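Beta-lactamase (Mycobacterium tuberculosis, PDB 4WHI) is of unknown function in this C-terminal DUF3471 beta domain, but belongs to a probable penicillin-binding protein related to beta-lactamases. Local coordinates at residues 15-21 against 60-64. Numbering follows the deposited sequence.
Sequences SRPLNDY and GDTFT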
loop_
_atom_site.group_PDB
_atom_site.type_symbol
_atom_site.label_atom_id
_atom_site.label_comp_id
_atom_site.label_asym_id
_atom_site.label_seq_id
_atom_site.Cartn_x
_atom_site.Cartn_y
_atom_site.Cartn_z
ATOM N N SER A 15 -7.239 11.613 1.944
ATOM C CA SER A 15 -6.055 11.495 1.112
ATOM C C SER A 15 -5.863 12.763 0.281
ATOM O O SER A 15 -6.790 13.565 0.111
ATOM C CB SER A 15 -6.169 10.280 0.188
ATOM O OG SER A 15 -7.154 10.473 -0.813
ATOM N N ARG A 16 -4.648 12.934 -0.226
ATOM C CA ARG A 16 -4.369 13.879 -1.314
ATOM C C ARG A 16 -5.099 13.418 -2.579
ATOM O O ARG A 16 -5.535 12.268 -2.649
ATOM C CB ARG A 16 -2.860 13.930 -1.606
ATOM C CG ARG A 16 -2.010 14.623 -0.547
ATOM C CD ARG A 16 -0.548 14.740 -0.978
ATOM N NE ARG A 16 0.060 16.010 -0.551
ATOM C CZ ARG A 16 0.180 17.111 -1.300
ATOM N NH1 ARG A 16 -0.250 17.152 -2.558
ATOM N NH2 ARG A 16 0.749 18.196 -0.782
ATOM N N PRO A 17 -5.230 14.304 -3.588
ATOM C CA PRO A 17 -5.680 13.843 -4.909
ATOM C C PRO A 17 -4.869 12.607 -5.307
ATOM O O PRO A 17 -3.656 12.587 -5.100
ATOM C CB PRO A 17 -5.367 15.025 -5.824
ATOM C CG PRO A 17 -5.336 16.221 -4.929
ATOM C CD PRO A 17 -4.888 15.739 -3.582
ATOM N N LEU A 18 -5.524 11.581 -5.840
ATOM C CA LEU A 18 -4.866 10.280 -5.992
ATOM C C LEU A 18 -3.674 10.302 -6.955
ATOM O O LEU A 18 -2.743 9.522 -6.793
ATOM C CB LEU A 18 -5.877 9.191 -6.347
ATOM C CG LEU A 18 -6.874 8.848 -5.232
ATOM C CD1 LEU A 18 -7.821 7.755 -5.689
ATOM C CD2 LEU A 18 -6.177 8.445 -3.935
ATOM N N ASN A 19 -3.676 11.210 -7.924
ATOM C CA ASN A 19 -2.527 11.344 -8.824
ATOM C C ASN A 19 -1.216 11.554 -8.067
ATOM O O ASN A 19 -0.159 11.156 -8.543
ATOM C CB ASN A 19 -2.737 12.489 -9.822
ATOM C CG ASN A 19 -2.461 13.857 -9.220
ATOM O OD1 ASN A 19 -3.344 14.506 -8.647
ATOM N ND2 ASN A 19 -1.235 14.311 -9.364
ATOM N N ASP A 20 -1.287 12.196 -6.900
ATOM C CA ASP A 20 -0.077 12.511 -6.130
ATOM C C ASP A 20 0.721 11.280 -5.720
ATOM O O ASP A 20 1.935 11.364 -5.558
ATOM C CB ASP A 20 -0.416 13.325 -4.878
ATOM C CG ASP A 20 -0.625 14.788 -5.172
ATOM O OD1 ASP A 20 -0.319 15.246 -6.299
ATOM O OD2 ASP A 20 -1.094 15.491 -4.254
ATOM N N TYR A 21 0.038 10.148 -5.559
ATOM C CA TYR A 21 0.683 8.912 -5.100
ATOM C C TYR A 21 1.267 8.057 -6.223
ATOM O O TYR A 21 2.094 7.165 -5.974
ATOM C CB TYR A 21 -0.311 8.088 -4.297
ATOM C CG TYR A 21 -0.937 8.840 -3.140
ATOM C CD1 TYR A 21 -0.210 9.124 -1.993
ATOM C CD2 TYR A 21 -2.264 9.262 -3.194
ATOM C CE1 TYR A 21 -0.784 9.803 -0.928
ATOM C CE2 TYR A 21 -2.846 9.940 -2.133
ATOM C CZ TYR A 21 -2.105 10.206 -1.005
ATOM O OH TYR A 21 -2.687 10.877 0.045
ATOM N N GLY A 60 -5.193 9.655 6.141
ATOM C CA GLY A 60 -4.209 10.609 5.655
ATOM C C GLY A 60 -3.540 10.064 4.412
ATOM O O GLY A 60 -4.215 9.733 3.449
ATOM N N ASP A 61 -2.218 9.948 4.450
ATOM C CA ASP A 61 -1.451 9.420 3.319
ATOM C C ASP A 61 -1.137 7.925 3.473
ATOM O O ASP A 61 -0.275 7.394 2.776
ATOM C CB ASP A 61 -0.152 10.208 3.148
ATOM C CG ASP A 61 -0.394 11.661 2.808
ATOM O OD1 ASP A 61 -1.277 11.962 1.974
ATOM O OD2 ASP A 61 0.307 12.508 3.385
ATOM N N THR A 62 -1.837 7.258 4.385
ATOM C CA THR A 62 -1.664 5.831 4.602
ATOM C C THR A 62 -2.825 5.064 3.975
ATOM O O THR A 62 -3.983 5.431 4.135
ATOM C CB THR A 62 -1.551 5.510 6.108
ATOM O OG1 THR A 62 -0.403 6.182 6.645
ATOM C CG2 THR A 62 -1.403 4.002 6.350
ATOM N N PHE A 63 -2.472 4.015 3.236
ATOM C CA PHE A 63 -3.400 3.089 2.619
ATOM C C PHE A 63 -3.092 1.690 3.145
ATOM O O PHE A 63 -2.072 1.466 3.811
ATOM C CB PHE A 63 -3.223 3.114 1.091
ATOM C CG PHE A 63 -3.624 4.414 0.454
ATOM C CD1 PHE A 63 -2.796 5.529 0.540
ATOM C CD2 PHE A 63 -4.827 4.528 -0.241
ATOM C CE1 PHE A 63 -3.166 6.728 -0.046
ATOM C CE2 PHE A 63 -5.195 5.736 -0.831
ATOM C CZ PHE A 63 -4.362 6.830 -0.727
ATOM N N THR A 64 -3.974 0.743 2.857
ATOM C CA THR A 64 -3.698 -0.650 3.167
ATOM C C THR A 64 -3.957 -1.537 1.965
ATOM O O THR A 64 -4.681 -1.166 1.030
ATOM C CB THR A 64 -4.539 -1.171 4.353
ATOM O OG1 THR A 64 -5.925 -1.066 4.034
ATOM C CG2 THR A 64 -4.231 -0.410 5.665
#
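Tyr21 turns one ring face to the edge of Phe63 and meets Asp61 at its own edge. The two rings form a T-shaped pair, centroids 5.0 Å apart and planes at 77°. Phe63 CE1 lies over the centre of the tyrosine ring, and Phe63 CZ reaches Tyr21 CE2 at 3.7 Å. Ser15 CB and Leu18 CD2 each approach Phe63 CZ at 4.0 Å, both obliquely to its ring.

At the far end of the tyrosine, OH donates to Asp61 OD1 over 2.6 Å. The acceptor uses its anti lone pair and lies in the ring plane, while the carboxylate is turned 64° from that plane. Tyr21 OH also accepts a bond from Arg16 N at 2.9 Å. These two bonds hold the hydroxyl end in place; the Phe63 edge against one face probably limits how the ring can turn. With CG anti to its carbonyl carbon (chi1 -63°), the Asp61 side chain leans over to the hydroxyl.

Arg16 passes Asp61 with its aliphatic part, CG lying 3.7 Å from OD1. Its guanidinium goes to Asp20 instead, in a salt bridge from NH1 to OD2. Nearby, Ser15 CA makes a CA-H...O contact with Gly60 O, which also accepts a bond from His57.

The contact joins the loop ahead of strand 23-25 to the tight turn at 60-61 and the start of strand 62-66. That turn closes the beta hairpin of strands 51-59 and 62-66 in an antiparallel meander. Leu42 of strand 41-46 touches Leu18, Tyr21 and Phe63. His57 meets the Phe63 ring edge-to-face, and Phe82 of strand 77-83 packs against Tyr21.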